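Long-range contacts in CysE, serine acetyltransferase (Brucella abortus, PDB 4HZD), which probably transfers an acetyl group from acetyl-coenzyme A to L-serine, giving O-acetylserine for cysteine biosynthesis: residues A[19-24]-A[45-51]; A[76-80]-A[125-130]; A[157-161]-A[178-182]; A[226-230]-A[256-260]. All coordinates share one frame; numbering follows the deposited sequence.

Overall arrangement
From the N terminus, contact 1 closes a short loop in which helix 18-33 meets the chain that runs out of helix 38-46 and into helix 51-63. Contact 2 follows, crossing helix 70-83 with helix 116-132 after a longer, largely helical excursion. Contact 3 joins two successive coils of the left-handed beta-helix, and contact 4 fastens the last modelled residues to a later coil. The four loops run in series; none encloses or crosses another. Contacts 2 and 3 touch where Arg-125 reaches the carbonyls of Leu-160 and Gly-161, linking helices to beta-helix, whereas contacts 1 and 4 lie about 35 Å apart, centre to centre.

Contact 1: A[19-24]-A[45-51]; sequences IWHSIR and ILNQPSL
Leu-46 O is gripped by both terminal nitrogens of the Arg-24 guanidinium. In the stronger bond Arg-24 NH2, 2.9 Å away, meets a lone pair of Leu-46 O in the carbonyl plane; Arg-24 NH1 adds a weak bond to the same oxygen. The carbonyl meets the guanidinium at its edge, while Leu-46 CD2 lies over one of its faces. A bend at chi3 (67°) turns the head of Arg-24 to this spot, where Arg-24 NH1 also sits 3.1 Å from Gln-48 O. This is the helical N-terminal domain of serine acetyltransferase: helix 18-33 packs against the turn joining helix 38-46 to helix 51-63, and Ser-50 caps the latter. The Trp-20 ring is sandwiched between Leu-51 N, 3.5 Å above one face and over the centre, and CG of Arg-24 on the opposite face. Gln-48 O meets the indole in plane at its edge, 3.4 Å from Trp-20 CZ2. Deeper in, Ile-23 divides its branches: CG2 touches Ile-45 CD1 at 3.6 Å, and CD1 meets Leu-51 CD1. Helix 109-113 covers Ile-23 and Ile-45, and helix 87-101 covers Ile-19 and Leu-51.

Contact 2: A[76-80]-A[125-130]; sequences TFDTM and RLAHWL
Two helices of the N-terminal helical bundle, 70-83 and 116-132, pack here at a steep 73°, their local axes 10.1 Å apart. Leu-126 carries much of the contact by splitting its fork. Its CD2 sits over the face of Phe-77, 3.7 Å from the ring centroid in a CH-pi contact, while Leu-126 CD1 presses on Met-80 CB at 3.5 Å. Beside it Trp-129, with CG anti to the backbone N (chi1 -179°), reaches across to lie against helix 70-83. Met-80 CA stands over its six-membered ring, 3.7 Å from the centroid, and the Met-80 side chain runs the opposite way along the indole, its CG 3.6 Å from Trp-129 CE3. The chain of Met-80 then bends so that CE folds back to Leu-126 CA. At the ring edge the fit is tight, with Thr-79 CG2 only 3.2 Å from Trp-129 CH2. Thr-76 CG2 meets both methyls of Leu-130, where Phe-138 and Leu-142 of helix 136-149 join in. The polar end of Arg-125 leaves this interface for Asp-94 and the carbonyls of Leu-160 and Gly-161. Such aliphatic-on-aromatic packing between crossed helices forms part of the core of the helical domain of serine acetyltransferase.

Contact 3: A[157-161]-A[178-182]; sequences AARLG and AVVED
Val-180 N donates a nearly straight hydrogen bond to Arg-159 O, 2.8 Å away with 175° at the hydrogen. One step back, Arg-159 N bonds to Ala-178 O at 3.0 Å; one step on, Gly-161 N reaches Val-180 O at 2.7 Å, but the bend at its hydrogen makes that bond weak. Strands 159-160 and 179-180 thus pair in parallel, Arg-159 beside Val-179 and Leu-160 beside Val-180, as neighbouring coils do in a left-handed beta-helix. Longer CA-H...O contacts, such as Val-179 CA to Arg-159 O, fill in between. A water lies 2.8 Å from Ala-178 O and also within bonding distance of Ala-157 O, so Ala-178 O is approached by both the water and the Arg-159 amide. Val-179 goes on to bond the backbone of Ile-206, carrying the pairing to the next coil.

Side chains pack on both faces of the sheet. On one, the Arg-159 chain bends at chi2 and chi3 (-90°) and folds back, laying a face of its guanidinium over Val-179 CG2, which is 3.7 Å from Arg-159 NH1. On the other, Leu-160 and Val-180 point the same way side by side, with Leu-160 CD2 against Val-180 CG2 at 3.6 Å. Past the strands, Asp-182 OD1 comes within 3.3 Å of Gly-161 CA and accepts a hydrogen bond from Ser-162 N. The direct hydrogen bonds between the two segments are all main chain to main chain, which implies that here the backbone holds the coils together largely independently of side-chain identity, while side chains pack the two faces.

Contact 4: A[226-230]-A[256-260]; sequences QCSKI and ETGCT
The backbone turns at Cys-227 with a positive phi of 68° and comes to 5.0 Å from Cys-259, CA to CA, while the tail 256-260 passes alongside without regular structure. The setting is the left-handed beta-helix, where residues 226-230 turn a corner of a coil and enter strand 229-230, and the tail follows strand 252-256 at the C-terminal end of the modelled chain. A disulfide joins the two, Cys-227 SG to Cys-259 SG at 2.0 Å, with chi3 of -96°, close to the unstrained right angle and of left-handed sense. SG of Cys-227 sits anti to its carbonyl carbon; on the exposed side, Cys-259 has a chi1 of -107°, away from the staggered positions, which may be the price of closing the bridge. The covalent link joins the tail to this corner, and Asn-243 ND2 also hydrogen-bonds Thr-257 O.

Further back, Thr-257 faces the coil and divides its two branches. Its OG1 lies over the aliphatic stretch of Lys-229, 3.4 Å from Lys-229 CE, the two side chains crossing at a slant. The lysine chain is extended as far as chi4, where it bends, leaving Lys-229 NZ 3.5 Å from Gly-258 O. The Lys-229 side chain is also about 4 Å from bound coenzyme A at the nearest atoms, and Thr-257 touches Thr-245, which lines the coenzyme A pocket, so this contact borders the coenzyme A site. Cys-227 O is buried here with no hydrogen-bonding partner in the model; what meets it is the methyl of Thr-257, CG2, at 3.4 Å.

Contact 1: A[19-24]-A[45-51]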
loop_
_atom_site.group_PDB
_atom_site.type_symbol
_atom_site.label_atom_id
_atom_site.label_comp_id
_atom_site.label_asym_id
_atom_site.label_seq_id
_atom_site.Cartn_x
_atom_site.Cartn_y
_atom_site.Cartn_z
ATOM N N ILE A 19 -16.236 3.012 -30.292
ATOM C CA ILE A 19 -16.044 2.240 -29.053
ATOM C C ILE A 19 -15.475 3.162 -27.974
ATOM O O ILE A 19 -16.039 3.244 -26.894
ATOM C CB ILE A 19 -15.199 0.940 -29.233
ATOM C CG1 ILE A 19 -15.948 -0.114 -30.083
ATOM C CG2 ILE A 19 -14.844 0.322 -27.870
ATOM C CD1 ILE A 19 -15.056 -1.239 -30.655
ATOM N N TRP A 20 -14.393 3.882 -28.282
ATOM C CA TRP A 20 -13.791 4.848 -27.316
ATOM C C TRP A 20 -14.723 5.963 -26.929
ATOM O O TRP A 20 -14.785 6.374 -25.752
ATOM C CB TRP A 20 -12.530 5.427 -27.924
ATOM C CG TRP A 20 -11.756 6.439 -27.100
ATOM C CD1 TRP A 20 -11.191 7.621 -27.555
ATOM C CD2 TRP A 20 -11.400 6.368 -25.661
ATOM N NE1 TRP A 20 -10.508 8.267 -26.544
ATOM C CE2 TRP A 20 -10.597 7.568 -25.379
ATOM C CE3 TRP A 20 -11.655 5.462 -24.620
ATOM C CZ2 TRP A 20 -10.083 7.826 -24.111
ATOM C CZ3 TRP A 20 -11.126 5.724 -23.354
ATOM C CH2 TRP A 20 -10.379 6.896 -23.098
ATOM N N HIS A 21 -15.438 6.512 -27.908
ATOM C CA HIS A 21 -16.339 7.623 -27.596
ATOM C C HIS A 21 -17.473 7.189 -26.720
ATOM O O HIS A 21 -17.833 7.917 -25.789
ATOM C CB HIS A 21 -16.849 8.344 -28.860
ATOM C CG HIS A 21 -15.749 8.982 -29.666
ATOM N ND1 HIS A 21 -15.562 8.713 -30.975
ATOM C CD2 HIS A 21 -14.730 9.869 -29.292
ATOM C CE1 HIS A 21 -14.488 9.406 -31.424
ATOM N NE2 HIS A 21 -13.977 10.104 -30.396
ATOM N N SER A 22 -18.061 6.022 -26.979
ATOM C CA SER A 22 -19.121 5.535 -26.075
ATOM C C SER A 22 -18.576 5.294 -24.676
ATOM O O SER A 22 -19.251 5.589 -23.691
ATOM C CB SER A 22 -19.777 4.238 -26.553
ATOM O OG SER A 22 -20.040 4.332 -27.919
ATOM N N ILE A 23 -17.375 4.718 -24.585
ATOM C CA ILE A 23 -16.780 4.470 -23.279
ATOM C C ILE A 23 -16.562 5.794 -22.517
ATOM O O ILE A 23 -16.869 5.865 -21.352
ATOM C CB ILE A 23 -15.468 3.652 -23.367
ATOM C CG1 ILE A 23 -15.800 2.183 -23.656
ATOM C CG2 ILE A 23 -14.643 3.774 -22.061
ATOM C CD1 ILE A 23 -14.611 1.390 -24.195
ATOM N N ARG A 24 -16.065 6.828 -23.183
ATOM C CA ARG A 24 -15.888 8.141 -22.532
ATOM C C ARG A 24 -17.233 8.713 -22.006
ATOM O O ARG A 24 -17.309 9.205 -20.878
ATOM C CB ARG A 24 -15.218 9.130 -23.489
ATOM C CG ARG A 24 -13.754 8.804 -23.818
ATOM C CD ARG A 24 -13.098 10.032 -24.505
ATOM N NE ARG A 24 -12.977 11.159 -23.576
ATOM C CZ ARG A 24 -12.033 11.277 -22.646
ATOM N NH1 ARG A 24 -11.122 10.328 -22.484
ATOM N NH2 ARG A 24 -11.990 12.346 -21.871
ATOM N N ILE A 45 -10.352 6.156 -17.199
ATOM C CA ILE A 45 -10.907 6.465 -18.515
ATOM C C ILE A 45 -10.733 7.956 -18.857
ATOM O O ILE A 45 -10.112 8.293 -19.855
ATOM C CB ILE A 45 -12.431 6.187 -18.553
ATOM C CG1 ILE A 45 -12.773 4.716 -18.202
ATOM C CG2 ILE A 45 -13.051 6.684 -19.854
ATOM C CD1 ILE A 45 -12.354 3.687 -19.228
ATOM N N LEU A 46 -11.345 8.834 -18.053
ATOM C CA LEU A 46 -11.596 10.210 -18.520
ATOM C C LEU A 46 -10.321 11.059 -18.686
ATOM O O LEU A 46 -10.250 11.871 -19.586
ATOM C CB LEU A 46 -12.687 10.882 -17.695
ATOM C CG LEU A 46 -14.053 10.251 -17.999
ATOM C CD1 LEU A 46 -15.069 10.539 -16.923
ATOM C CD2 LEU A 46 -14.589 10.695 -19.359
ATOM N N ASN A 47 -9.310 10.837 -17.855
ATOM C CA ASN A 47 -8.028 11.520 -18.031
ATOM C C ASN A 47 -7.151 10.898 -19.131
ATOM O O ASN A 47 -6.094 11.445 -19.421
ATOM C CB ASN A 47 -7.176 11.550 -16.731
ATOM C CG ASN A 47 -7.806 12.355 -15.607
ATOM O OD1 ASN A 47 -8.695 13.159 -15.838
ATOM N ND2 ASN A 47 -7.330 12.139 -14.374
ATOM N N GLN A 48 -7.537 9.741 -19.682
ATOM C CA GLN A 48 -6.671 9.049 -20.632
ATOM C C GLN A 48 -6.917 9.634 -22.017
ATOM O O GLN A 48 -8.058 9.952 -22.363
ATOM C CB GLN A 48 -6.956 7.533 -20.627
ATOM C CG GLN A 48 -6.793 6.882 -19.251
ATOM C CD GLN A 48 -5.339 6.681 -18.858
ATOM O OE1 GLN A 48 -4.438 6.881 -19.668
ATOM N NE2 GLN A 48 -5.105 6.262 -17.621
ATOM N N PRO A 49 -5.860 9.802 -22.809
ATOM C CA PRO A 49 -6.148 10.334 -24.152
ATOM C C PRO A 49 -6.498 9.247 -25.181
ATOM O O PRO A 49 -6.715 9.582 -26.353
ATOM C CB PRO A 49 -4.832 11.006 -24.559
ATOM C CG PRO A 49 -3.785 10.225 -23.839
ATOM C CD PRO A 49 -4.411 9.741 -22.531
ATOM N N SER A 50 -6.547 7.973 -24.767
ATOM C CA SER A 50 -6.865 6.903 -25.724
ATOM C C SER A 50 -7.413 5.660 -25.027
ATOM O O SER A 50 -7.166 5.433 -23.832
ATOM C CB SER A 50 -5.623 6.538 -26.573
ATOM O OG SER A 50 -4.606 5.896 -25.799
ATOM N N LEU A 51 -8.170 4.860 -25.772
ATOM C CA LEU A 51 -8.661 3.598 -25.251
ATOM C C LEU A 51 -7.497 2.693 -24.880
ATOM O O LEU A 51 -7.533 2.055 -23.838
ATOM C CB LEU A 51 -9.613 2.948 -26.270
ATOM C CG LEU A 51 -10.190 1.566 -25.935
ATOM C CD1 LEU A 51 -11.002 1.575 -24.629
ATOM C CD2 LEU A 51 -11.094 1.167 -27.083
#

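Contact 2: A[76-80]-A[125-130]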
loop_
_atom_site.group_PDB
_atom_site.type_symbol
_atom_site.label_atom_id
_atom_site.label_comp_id
_atom_site.label_asym_id
_atom_site.label_seq_id
_atom_site.Cartn_x
_atom_site.Cartn_y
_atom_site.Cartn_z
ATOM N N THR A 76 5.736 -1.096 -19.596
ATOM C CA THR A 76 5.995 -2.272 -20.415
ATOM C C THR A 76 4.863 -2.503 -21.454
ATOM O O THR A 76 5.150 -2.660 -22.638
ATOM C CB THR A 76 6.291 -3.506 -19.516
ATOM O OG1 THR A 76 7.274 -3.107 -18.561
ATOM C CG2 THR A 76 6.811 -4.681 -20.343
ATOM N N PHE A 77 3.597 -2.516 -21.020
ATOM C CA PHE A 77 2.458 -2.367 -21.954
ATOM C C PHE A 77 2.647 -1.306 -23.059
ATOM O O PHE A 77 2.428 -1.606 -24.231
ATOM C CB PHE A 77 1.173 -2.042 -21.199
ATOM C CG PHE A 77 0.202 -3.179 -21.124
ATOM C CD1 PHE A 77 -0.274 -3.781 -22.286
ATOM C CD2 PHE A 77 -0.259 -3.633 -19.882
ATOM C CE1 PHE A 77 -1.177 -4.844 -22.220
ATOM C CE2 PHE A 77 -1.167 -4.696 -19.805
ATOM C CZ PHE A 77 -1.625 -5.286 -20.977
ATOM N N ASP A 78 3.046 -0.079 -22.695
ATOM C CA ASP A 78 3.350 0.982 -23.673
ATOM C C ASP A 78 4.354 0.511 -24.739
ATOM O O ASP A 78 4.180 0.812 -25.907
ATOM C CB ASP A 78 3.979 2.223 -23.005
ATOM C CG ASP A 78 3.016 3.000 -22.101
ATOM O OD1 ASP A 78 1.807 3.065 -22.388
ATOM O OD2 ASP A 78 3.497 3.615 -21.117
ATOM N N THR A 79 5.430 -0.159 -24.308
ATOM C CA THR A 79 6.461 -0.723 -25.183
ATOM C C THR A 79 5.859 -1.775 -26.165
ATOM O O THR A 79 6.137 -1.742 -27.380
ATOM C CB THR A 79 7.638 -1.345 -24.360
ATOM O OG1 THR A 79 8.309 -0.296 -23.644
ATOM C CG2 THR A 79 8.655 -1.943 -25.269
ATOM N N MET A 80 5.011 -2.671 -25.631
ATOM C CA MET A 80 4.285 -3.646 -26.452
ATOM C C MET A 80 3.421 -2.966 -27.546
ATOM O O MET A 80 3.523 -3.311 -28.710
ATOM C CB MET A 80 3.481 -4.603 -25.571
ATOM C CG MET A 80 2.893 -5.790 -26.325
ATOM S SD MET A 80 1.252 -5.377 -26.912
ATOM C CE MET A 80 0.350 -5.904 -25.448
ATOM N N ARG A 125 -1.443 -11.308 -24.155
ATOM C CA ARG A 125 -0.828 -10.672 -25.320
ATOM C C ARG A 125 0.503 -9.994 -24.924
ATOM O O ARG A 125 1.506 -10.114 -25.622
ATOM C CB ARG A 125 -1.805 -9.659 -25.931
ATOM C CG ARG A 125 -3.091 -10.307 -26.442
ATOM C CD ARG A 125 -3.815 -9.488 -27.514
ATOM N NE ARG A 125 -5.221 -9.927 -27.679
ATOM C CZ ARG A 125 -5.593 -11.042 -28.323
ATOM N NH1 ARG A 125 -4.675 -11.875 -28.832
ATOM N NH2 ARG A 125 -6.876 -11.338 -28.442
ATOM N N LEU A 126 0.501 -9.287 -23.799
ATOM C CA LEU A 126 1.730 -8.660 -23.285
ATOM C C LEU A 126 2.786 -9.713 -22.982
ATOM O O LEU A 126 3.910 -9.623 -23.469
ATOM C CB LEU A 126 1.448 -7.824 -22.019
ATOM C CG LEU A 126 2.692 -7.119 -21.405
ATOM C CD1 LEU A 126 3.445 -6.340 -22.502
ATOM C CD2 LEU A 126 2.298 -6.217 -20.220
ATOM N N ALA A 127 2.421 -10.688 -22.158
ATOM C CA ALA A 127 3.325 -11.785 -21.787
ATOM C C ALA A 127 3.918 -12.524 -23.000
ATOM O O ALA A 127 5.100 -12.911 -23.014
ATOM C CB ALA A 127 2.597 -12.763 -20.848
ATOM N N HIS A 128 3.088 -12.732 -24.009
ATOM C CA HIS A 128 3.463 -13.485 -25.222
ATOM C C HIS A 128 4.542 -12.737 -25.999
ATOM O O HIS A 128 5.553 -13.309 -26.405
ATOM C CB HIS A 128 2.219 -13.749 -26.096
ATOM C CG HIS A 128 2.513 -14.546 -27.360
ATOM N ND1 HIS A 128 2.796 -15.875 -27.343
ATOM C CD2 HIS A 128 2.550 -14.152 -28.715
ATOM C CE1 HIS A 128 3.014 -16.302 -28.611
ATOM N NE2 HIS A 128 2.862 -15.248 -29.445
ATOM N N TRP A 129 4.308 -11.455 -26.218
ATOM C CA TRP A 129 5.304 -10.581 -26.831
ATOM C C TRP A 129 6.655 -10.582 -26.069
ATOM O O TRP A 129 7.756 -10.769 -26.667
ATOM C CB TRP A 129 4.702 -9.172 -26.964
ATOM C CG TRP A 129 5.655 -8.193 -27.603
ATOM C CD1 TRP A 129 6.130 -8.190 -28.922
ATOM C CD2 TRP A 129 6.359 -7.093 -26.944
ATOM N NE1 TRP A 129 7.018 -7.157 -29.108
ATOM C CE2 TRP A 129 7.206 -6.472 -27.966
ATOM C CE3 TRP A 129 6.373 -6.576 -25.648
ATOM C CZ2 TRP A 129 8.009 -5.387 -27.679
ATOM C CZ3 TRP A 129 7.170 -5.469 -25.374
ATOM C CH2 TRP A 129 7.965 -4.886 -26.368
ATOM N N LEU A 130 6.583 -10.360 -24.746
ATOM C CA LEU A 130 7.776 -10.385 -23.878
ATOM C C LEU A 130 8.532 -11.699 -24.024
ATOM O O LEU A 130 9.760 -11.699 -24.128
ATOM C CB LEU A 130 7.384 -10.168 -22.387
ATOM C CG LEU A 130 6.885 -8.741 -22.139
ATOM C CD1 LEU A 130 6.386 -8.583 -20.721
ATOM C CD2 LEU A 130 7.981 -7.710 -22.398
#

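Contact 3: A[157-161]-A[178-182]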
loop_
_atom_site.group_PDB
_atom_site.type_symbol
_atom_site.label_atom_id
_atom_site.label_comp_id
_atom_site.label_asym_id
_atom_site.label_seq_id
_atom_site.Cartn_x
_atom_site.Cartn_y
_atom_site.Cartn_z
ATOM N N ALA A 157 3.631 -18.882 -24.258
ATOM C CA ALA A 157 3.905 -19.403 -25.619
ATOM C C ALA A 157 2.623 -19.777 -26.334
ATOM O O ALA A 157 2.645 -20.046 -27.544
ATOM C CB ALA A 157 4.848 -20.615 -25.577
ATOM N N ALA A 158 1.508 -19.790 -25.594
ATOM C CA ALA A 158 0.202 -20.072 -26.183
ATOM C C ALA A 158 -0.083 -18.999 -27.217
ATOM O O ALA A 158 0.447 -17.888 -27.107
ATOM C CB ALA A 158 -0.922 -20.106 -25.133
ATOM N N ARG A 159 -0.888 -19.332 -28.236
ATOM C CA ARG A 159 -1.249 -18.339 -29.251
ATOM C C ARG A 159 -2.752 -18.096 -29.241
ATOM O O ARG A 159 -3.533 -19.049 -29.356
ATOM C CB ARG A 159 -0.735 -18.757 -30.637
ATOM C CG ARG A 159 0.774 -18.799 -30.670
ATOM C CD ARG A 159 1.362 -18.449 -32.019
ATOM N NE ARG A 159 1.557 -19.574 -32.931
ATOM C CZ ARG A 159 1.681 -20.860 -32.605
ATOM N NH1 ARG A 159 1.646 -21.268 -31.339
ATOM N NH2 ARG A 159 1.850 -21.750 -33.577
ATOM N N LEU A 160 -3.150 -16.842 -29.031
ATOM C CA LEU A 160 -4.577 -16.492 -28.952
ATOM C C LEU A 160 -4.983 -15.483 -30.016
ATOM O O LEU A 160 -4.376 -14.405 -30.129
ATOM C CB LEU A 160 -4.951 -15.935 -27.577
ATOM C CG LEU A 160 -4.634 -16.728 -26.303
ATOM C CD1 LEU A 160 -5.035 -15.922 -25.071
ATOM C CD2 LEU A 160 -5.364 -18.066 -26.312
ATOM N N GLY A 161 -6.035 -15.818 -30.762
ATOM C CA GLY A 161 -6.507 -14.959 -31.848
ATOM C C GLY A 161 -7.264 -13.751 -31.334
ATOM O O GLY A 161 -7.385 -13.530 -30.129
ATOM N N ALA A 178 -0.776 -24.707 -27.060
ATOM C CA ALA A 178 -2.157 -24.409 -27.536
ATOM C C ALA A 178 -2.201 -23.267 -28.536
ATOM O O ALA A 178 -1.407 -22.287 -28.453
ATOM C CB ALA A 178 -3.089 -24.094 -26.377
ATOM N N VAL A 179 -3.148 -23.405 -29.468
ATOM C CA VAL A 179 -3.469 -22.378 -30.449
ATOM C C VAL A 179 -4.987 -22.152 -30.425
ATOM O O VAL A 179 -5.770 -23.094 -30.532
ATOM C CB VAL A 179 -3.022 -22.717 -31.880
ATOM C CG1 VAL A 179 -3.366 -21.561 -32.800
ATOM C CG2 VAL A 179 -1.521 -22.999 -31.938
ATOM N N VAL A 180 -5.380 -20.899 -30.222
ATOM C CA VAL A 180 -6.763 -20.506 -30.362
ATOM C C VAL A 180 -6.850 -19.491 -31.503
ATOM O O VAL A 180 -6.187 -18.455 -31.466
ATOM C CB VAL A 180 -7.310 -19.874 -29.050
ATOM C CG1 VAL A 180 -8.786 -19.535 -29.189
ATOM C CG2 VAL A 180 -7.086 -20.795 -27.877
ATOM N N GLU A 181 -7.689 -19.769 -32.495
ATOM C CA GLU A 181 -7.871 -18.841 -33.622
ATOM C C GLU A 181 -8.923 -17.751 -33.325
ATOM O O GLU A 181 -9.445 -17.703 -32.225
ATOM C CB GLU A 181 -8.173 -19.631 -34.903
ATOM C CG GLU A 181 -6.984 -20.475 -35.330
ATOM C CD GLU A 181 -7.231 -21.338 -36.568
ATOM O OE1 GLU A 181 -8.182 -21.093 -37.346
ATOM O OE2 GLU A 181 -6.459 -22.286 -36.748
ATOM N N ASP A 182 -9.220 -16.883 -34.291
ATOM C CA ASP A 182 -10.198 -15.800 -34.079
ATOM C C ASP A 182 -11.609 -16.205 -33.799
ATOM O O ASP A 182 -12.033 -17.315 -34.125
ATOM C CB ASP A 182 -10.219 -14.819 -35.256
ATOM C CG ASP A 182 -8.861 -14.356 -35.635
ATOM O OD1 ASP A 182 -7.939 -14.440 -34.791
ATOM O OD2 ASP A 182 -8.701 -13.909 -36.782
HETATM O O HOH W 1 1.328 -22.278 -29.158
#

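Contact 4: A[226-230]-A[256-260]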
loop_
_atom_site.group_PDB
_atom_site.type_symbol
_atom_site.label_atom_id
_atom_site.label_comp_id
_atom_site.label_asym_id
_atom_site.label_seq_id
_atom_site.Cartn_x
_atom_site.Cartn_y
_atom_site.Cartn_z
ATOM N N GLN A 226 -13.761 -25.851 -36.972
ATOM C CA GLN A 226 -14.416 -24.588 -37.095
ATOM C C GLN A 226 -15.917 -24.623 -36.779
ATOM O O GLN A 226 -16.618 -25.548 -37.185
ATOM C CB GLN A 226 -14.169 -24.061 -38.509
ATOM C CG GLN A 226 -14.522 -22.603 -38.679
ATOM C CD GLN A 226 -13.952 -22.003 -39.939
ATOM O OE1 GLN A 226 -13.503 -22.718 -40.836
ATOM N NE2 GLN A 226 -13.956 -20.671 -40.010
ATOM N N CYS A 227 -16.386 -23.609 -36.043
ATOM C CA CYS A 227 -17.811 -23.417 -35.700
ATOM C C CYS A 227 -18.406 -24.445 -34.757
ATOM O O CYS A 227 -19.586 -24.380 -34.443
ATOM C CB CYS A 227 -18.670 -23.321 -36.952
ATOM S SG CYS A 227 -18.084 -22.025 -38.045
ATOM N N SER A 228 -17.599 -25.394 -34.304
ATOM C CA SER A 228 -18.089 -26.416 -33.384
ATOM C C SER A 228 -18.280 -25.885 -31.988
ATOM O O SER A 228 -17.700 -24.840 -31.620
ATOM C CB SER A 228 -17.168 -27.627 -33.410
ATOM O OG SER A 228 -17.202 -28.162 -34.732
ATOM N N LYS A 229 -19.104 -26.605 -31.224
ATOM C CA LYS A 229 -19.442 -26.254 -29.853
ATOM C C LYS A 229 -19.173 -27.400 -28.873
ATOM O O LYS A 229 -19.522 -28.558 -29.127
ATOM C CB LYS A 229 -20.896 -25.798 -29.739
ATOM C CG LYS A 229 -21.254 -24.559 -30.550
ATOM C CD LYS A 229 -22.769 -24.395 -30.619
ATOM C CE LYS A 229 -23.187 -23.082 -31.286
ATOM N NZ LYS A 229 -22.209 -22.649 -32.330
ATOM N N ILE A 230 -18.539 -27.058 -27.753
ATOM C CA ILE A 230 -18.233 -28.032 -26.706
ATOM C C ILE A 230 -19.152 -27.776 -25.524
ATOM O O ILE A 230 -19.067 -26.735 -24.852
ATOM C CB ILE A 230 -16.719 -28.030 -26.295
ATOM C CG1 ILE A 230 -15.780 -27.971 -27.511
ATOM C CG2 ILE A 230 -16.374 -29.177 -25.329
ATOM C CD1 ILE A 230 -15.615 -29.250 -28.320
ATOM N N GLU A 256 -25.489 -31.220 -35.006
ATOM C CA GLU A 256 -24.889 -30.410 -36.044
ATOM C C GLU A 256 -25.070 -28.944 -35.694
ATOM O O GLU A 256 -26.073 -28.568 -35.100
ATOM C CB GLU A 256 -25.612 -30.703 -37.347
ATOM C CG GLU A 256 -24.831 -30.425 -38.611
ATOM C CD GLU A 256 -25.632 -30.809 -39.842
ATOM O OE1 GLU A 256 -25.872 -32.020 -40.027
ATOM O OE2 GLU A 256 -26.028 -29.906 -40.618
ATOM N N THR A 257 -24.125 -28.095 -36.072
ATOM C CA THR A 257 -24.244 -26.682 -35.695
ATOM C C THR A 257 -23.627 -25.768 -36.744
ATOM O O THR A 257 -22.730 -26.185 -37.466
ATOM C CB THR A 257 -23.655 -26.442 -34.270
ATOM O OG1 THR A 257 -24.081 -25.175 -33.766
ATOM C CG2 THR A 257 -22.149 -26.531 -34.258
ATOM N N GLY A 258 -24.117 -24.536 -36.850
ATOM C CA GLY A 258 -23.543 -23.556 -37.774
ATOM C C GLY A 258 -22.835 -22.447 -37.018
ATOM O O GLY A 258 -22.932 -22.388 -35.794
ATOM N N CYS A 259 -22.132 -21.570 -37.741
ATOM C CA CYS A 259 -21.486 -20.373 -37.150
ATOM C C CYS A 259 -22.394 -19.151 -37.005
ATOM O O CYS A 259 -23.560 -19.179 -37.412
ATOM C CB CYS A 259 -20.243 -19.961 -37.942
ATOM S SG CYS A 259 -18.673 -20.334 -37.112
ATOM N N THR A 260 -21.804 -18.084 -36.449
ATOM C CA THR A 260 -22.439 -16.786 -36.120
ATOM C C THR A 260 -23.442 -16.901 -34.973
ATOM O O THR A 260 -23.147 -17.520 -33.939
ATOM C CB THR A 260 -23.050 -16.110 -37.349
#